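Local structure of probable diphthine synthase (Aeropyrum pernix, 1WDE) at residues Leu182-Ala194 / Leu232-Tyr245. The protein probably uses S-adenosyl-L-methionine to trimethylate the amino group of a modified histidine in translation elongation factor 2, the second step of diphthamide biosynthesis. Numbering follows the deposited sequence.
Sequences LSPGQGVSLLLEA and LERLSTADVEGGVY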
loop_
_atom_site.group_PDB
_atom_site.type_symbol
_atom_site.label_atom_id
_atom_site.label_comp_id
_atom_site.label_asym_id
_atom_site.label_seq_id
_atom_site.Cartn_x
_atom_site.Cartn_y
_atom_site.Cartn_z
ATOM N N LEU A 182 5.099 -1.237 10.615
ATOM C CA LEU A 182 4.886 -0.189 11.605
ATOM C C LEU A 182 3.478 -0.449 12.150
ATOM O O LEU A 182 2.584 -0.827 11.389
ATOM C CB LEU A 182 4.912 1.163 10.899
ATOM C CG LEU A 182 5.390 2.445 11.570
ATOM C CD1 LEU A 182 4.523 3.553 11.032
ATOM C CD2 LEU A 182 5.304 2.388 13.084
ATOM N N SER A 183 3.268 -0.265 13.449
ATOM C CA SER A 183 1.941 -0.502 14.013
ATOM C C SER A 183 1.021 0.653 13.656
ATOM O O SER A 183 1.481 1.776 13.471
ATOM C CB SER A 183 2.001 -0.612 15.547
ATOM O OG SER A 183 2.374 0.629 16.124
ATOM N N PRO A 184 -0.295 0.389 13.558
ATOM C CA PRO A 184 -1.275 1.433 13.226
ATOM C C PRO A 184 -1.170 2.595 14.200
ATOM O O PRO A 184 -1.131 3.766 13.797
ATOM C CB PRO A 184 -2.610 0.696 13.333
ATOM C CG PRO A 184 -2.250 -0.687 12.860
ATOM C CD PRO A 184 -0.935 -0.939 13.593
ATOM N N GLY A 185 -1.066 2.269 15.485
ATOM C CA GLY A 185 -0.965 3.302 16.497
ATOM C C GLY A 185 0.248 4.187 16.327
ATOM O O GLY A 185 0.154 5.404 16.458
ATOM N N GLN A 186 1.408 3.594 16.053
ATOM C CA GLN A 186 2.580 4.418 15.868
ATOM C C GLN A 186 2.488 5.171 14.534
ATOM O O GLN A 186 2.819 6.359 14.463
ATOM C CB GLN A 186 3.855 3.571 15.925
ATOM C CG GLN A 186 5.110 4.378 15.662
ATOM C CD GLN A 186 6.367 3.729 16.217
ATOM O OE1 GLN A 186 6.485 2.503 16.263
ATOM N NE2 GLN A 186 7.320 4.556 16.629
ATOM N N GLY A 187 2.040 4.493 13.479
ATOM C CA GLY A 187 1.940 5.171 12.189
ATOM C C GLY A 187 1.033 6.396 12.245
ATOM O O GLY A 187 1.375 7.470 11.741
ATOM N N VAL A 188 -0.134 6.227 12.865
ATOM C CA VAL A 188 -1.112 7.300 12.998
ATOM C C VAL A 188 -0.636 8.382 13.952
ATOM O O VAL A 188 -0.862 9.558 13.705
ATOM C CB VAL A 188 -2.476 6.733 13.476
ATOM C CG1 VAL A 188 -3.481 7.845 13.651
ATOM C CG2 VAL A 188 -2.996 5.724 12.465
ATOM N N SER A 189 0.035 8.004 15.040
ATOM C CA SER A 189 0.528 9.012 15.983
ATOM C C SER A 189 1.439 10.045 15.352
ATOM O O SER A 189 1.280 11.249 15.586
ATOM C CB SER A 189 1.272 8.360 17.157
ATOM O OG SER A 189 0.348 7.830 18.083
ATOM N N LEU A 190 2.404 9.583 14.572
ATOM C CA LEU A 190 3.327 10.491 13.919
ATOM C C LEU A 190 2.593 11.266 12.819
ATOM O O LEU A 190 2.963 12.389 12.499
ATOM C CB LEU A 190 4.518 9.724 13.331
ATOM C CG LEU A 190 5.493 10.546 12.470
ATOM C CD1 LEU A 190 6.049 11.742 13.267
ATOM C CD2 LEU A 190 6.617 9.633 11.989
ATOM N N LEU A 191 1.560 10.660 12.242
ATOM C CA LEU A 191 0.768 11.340 11.202
ATOM C C LEU A 191 0.076 12.533 11.881
ATOM O O LEU A 191 0.079 13.650 11.366
ATOM C CB LEU A 191 -0.306 10.396 10.645
ATOM C CG LEU A 191 -0.957 10.603 9.260
ATOM C CD1 LEU A 191 -2.431 10.189 9.323
ATOM C CD2 LEU A 191 -0.833 12.022 8.797
ATOM N N LEU A 192 -0.516 12.289 13.046
ATOM C CA LEU A 192 -1.213 13.357 13.763
ATOM C C LEU A 192 -0.233 14.433 14.226
ATOM O O LEU A 192 -0.572 15.615 14.247
ATOM C CB LEU A 192 -2.018 12.776 14.931
ATOM C CG LEU A 192 -3.112 11.793 14.479
ATOM C CD1 LEU A 192 -3.882 11.258 15.677
ATOM C CD2 LEU A 192 -4.072 12.520 13.514
ATOM N N GLU A 193 0.988 14.038 14.583
ATOM C CA GLU A 193 1.962 15.048 14.979
ATOM C C GLU A 193 2.261 15.902 13.744
ATOM O O GLU A 193 2.410 17.117 13.859
ATOM C CB GLU A 193 3.253 14.409 15.511
ATOM C CG GLU A 193 4.407 15.405 15.687
ATOM C CD GLU A 193 4.040 16.597 16.561
ATOM O OE1 GLU A 193 4.817 17.579 16.587
ATOM O OE2 GLU A 193 2.979 16.554 17.225
ATOM N N ALA A 194 2.331 15.264 12.568
ATOM C CA ALA A 194 2.586 15.979 11.306
ATOM C C ALA A 194 1.435 16.926 10.994
ATOM O O ALA A 194 1.635 18.037 10.500
ATOM C CB ALA A 194 2.749 14.970 10.126
ATOM N N LEU A 232 -9.278 8.864 14.174
ATOM C CA LEU A 232 -7.880 8.465 14.050
ATOM C C LEU A 232 -7.213 8.705 15.411
ATOM O O LEU A 232 -6.208 8.087 15.748
ATOM C CB LEU A 232 -7.166 9.287 12.957
ATOM C CG LEU A 232 -7.375 8.834 11.501
ATOM C CD1 LEU A 232 -6.698 9.807 10.538
ATOM C CD2 LEU A 232 -6.805 7.412 11.319
ATOM N N GLU A 233 -7.777 9.621 16.191
ATOM C CA GLU A 233 -7.250 9.916 17.527
ATOM C C GLU A 233 -7.305 8.612 18.338
ATOM O O GLU A 233 -6.337 8.223 18.985
ATOM C CB GLU A 233 -8.118 10.993 18.187
ATOM C CG GLU A 233 -7.666 11.452 19.558
ATOM C CD GLU A 233 -6.285 12.043 19.540
ATOM O OE1 GLU A 233 -5.380 11.432 20.144
ATOM O OE2 GLU A 233 -6.094 13.112 18.919
ATOM N N ARG A 234 -8.449 7.944 18.292
ATOM C CA ARG A 234 -8.630 6.685 19.008
ATOM C C ARG A 234 -7.658 5.610 18.529
ATOM O O ARG A 234 -7.105 4.865 19.329
ATOM C CB ARG A 234 -10.062 6.163 18.838
ATOM C CG ARG A 234 -11.098 6.856 19.708
ATOM C CD ARG A 234 -12.353 6.009 19.817
ATOM N NE ARG A 234 -12.053 4.693 20.376
ATOM C CZ ARG A 234 -12.932 3.702 20.481
ATOM N NH1 ARG A 234 -14.180 3.866 20.062
ATOM N NH2 ARG A 234 -12.561 2.542 21.007
ATOM N N LEU A 235 -7.458 5.521 17.220
ATOM C CA LEU A 235 -6.561 4.517 16.662
ATOM C C LEU A 235 -5.121 4.785 17.018
ATOM O O LEU A 235 -4.354 3.850 17.237
ATOM C CB LEU A 235 -6.697 4.477 15.134
ATOM C CG LEU A 235 -5.832 3.492 14.340
ATOM C CD1 LEU A 235 -6.008 2.072 14.883
ATOM C CD2 LEU A 235 -6.263 3.550 12.867
ATOM N N SER A 236 -4.754 6.064 17.078
ATOM C CA SER A 236 -3.376 6.466 17.360
ATOM C C SER A 236 -2.827 5.935 18.682
ATOM O O SER A 236 -1.619 5.785 18.828
ATOM C CB SER A 236 -3.256 7.993 17.367
ATOM O OG SER A 236 -3.998 8.541 18.448
ATOM N N THR A 237 -3.704 5.659 19.639
ATOM C CA THR A 237 -3.245 5.156 20.941
ATOM C C THR A 237 -3.665 3.705 21.189
ATOM O O THR A 237 -3.504 3.186 22.289
ATOM C CB THR A 237 -3.796 6.019 22.115
ATOM O OG1 THR A 237 -5.224 6.034 22.073
ATOM C CG2 THR A 237 -3.283 7.442 22.026
ATOM N N ALA A 238 -4.215 3.053 20.176
ATOM C CA ALA A 238 -4.653 1.677 20.339
ATOM C C ALA A 238 -3.539 0.680 19.988
ATOM O O ALA A 238 -2.834 0.842 18.991
ATOM C CB ALA A 238 -5.857 1.426 19.472
ATOM N N ASP A 239 -3.360 -0.327 20.836
ATOM C CA ASP A 239 -2.368 -1.376 20.589
ATOM C C ASP A 239 -3.186 -2.518 19.984
ATOM O O ASP A 239 -3.562 -3.453 20.677
ATOM C CB ASP A 239 -1.712 -1.794 21.917
ATOM C CG ASP A 239 -0.893 -3.078 21.796
ATOM O OD1 ASP A 239 -0.335 -3.341 20.706
ATOM O OD2 ASP A 239 -0.798 -3.820 22.797
ATOM N N VAL A 240 -3.480 -2.442 18.686
ATOM C CA VAL A 240 -4.311 -3.469 18.052
ATOM C C VAL A 240 -3.567 -4.780 17.810
ATOM O O VAL A 240 -2.345 -4.832 17.930
ATOM C CB VAL A 240 -4.887 -2.976 16.693
ATOM C CG1 VAL A 240 -5.534 -1.611 16.865
ATOM C CG2 VAL A 240 -3.792 -2.915 15.659
ATOM N N GLU A 241 -4.307 -5.835 17.478
ATOM C CA GLU A 241 -3.676 -7.115 17.192
ATOM C C GLU A 241 -2.657 -6.926 16.082
ATOM O O GLU A 241 -2.838 -6.089 15.189
ATOM C CB GLU A 241 -4.693 -8.150 16.724
ATOM C CG GLU A 241 -5.434 -8.844 17.827
ATOM C CD GLU A 241 -6.727 -8.166 18.172
ATOM O OE1 GLU A 241 -7.373 -8.604 19.147
ATOM O OE2 GLU A 241 -7.102 -7.204 17.466
ATOM N N GLY A 242 -1.584 -7.699 16.134
ATOM C CA GLY A 242 -0.576 -7.595 15.097
ATOM C C GLY A 242 -1.215 -7.997 13.777
ATOM O O GLY A 242 -2.170 -8.774 13.754
ATOM N N GLY A 243 -0.708 -7.465 12.674
ATOM C CA GLY A 243 -1.262 -7.816 11.379
ATOM C C GLY A 243 -0.628 -6.962 10.304
ATOM O O GLY A 243 0.115 -6.039 10.613
ATOM N N VAL A 244 -0.896 -7.286 9.044
ATOM C CA VAL A 244 -0.367 -6.511 7.925
ATOM C C VAL A 244 -1.576 -5.689 7.498
ATOM O O VAL A 244 -2.480 -6.185 6.838
ATOM C CB VAL A 244 0.081 -7.433 6.788
ATOM C CG1 VAL A 244 0.817 -6.630 5.721
ATOM C CG2 VAL A 244 0.969 -8.535 7.346
ATOM N N TYR A 245 -1.601 -4.434 7.924
ATOM C CA TYR A 245 -2.730 -3.560 7.646
ATOM C C TYR A 245 -2.455 -2.426 6.682
ATOM O O TYR A 245 -1.311 -2.078 6.397
ATOM C CB TYR A 245 -3.207 -2.848 8.930
ATOM C CG TYR A 245 -3.580 -3.725 10.093
ATOM C CD1 TYR A 245 -2.680 -3.961 11.139
ATOM C CD2 TYR A 245 -4.847 -4.281 10.172
ATOM C CE1 TYR A 245 -3.048 -4.731 12.248
ATOM C CE2 TYR A 245 -5.231 -5.048 11.266
ATOM C CZ TYR A 245 -4.335 -5.267 12.303
ATOM O OH TYR A 245 -4.775 -5.969 13.398
HETATM O O HOH W 1 0.944 -2.986 11.592
HETATM O O HOH W 2 -1.368 -0.099 17.078
#
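The S236 side chain is a small knob set among G185, V188, S189 and L192. Its CB lies 3.7 Å from both V188 CG1 and L192 CD1. The short axes of helices 184-194 and 232-236 come within 8.3 Å, with 126° between their N-to-C directions. G185 lets the backbones close in, and its CA makes a CH...O contact with L235 O at 3.5 Å. The two methyls of V188 part. CG1, anti to the backbone N (chi1 179°), meets L232 CB and O. CG2 faces L235 CD2 at 3.9 Å, the side chains crossing at about a right angle.

P184 CB meets L235 CD1. P184 CG approaches the Y245 ring obliquely, 3.7 Å from Y245 CD1, and these side chains also cross nearly at right angles. Y245 OH bonds to E241 O, from above the carbonyl plane, and to R225. Replacing Y245 by alanine removes ring and hydroxyl, which would probably open a gap beside P184 CG and leave E241 O and R225 without this partner.

The contact lies in the domain built on the mixed sheet. Y245 neighbours L173, a probable S-adenosyl-L-methionine-binding residue. Strand 213-217 backs P184, L232, L235 and Y245; I247 of strand 246-249 meets V188.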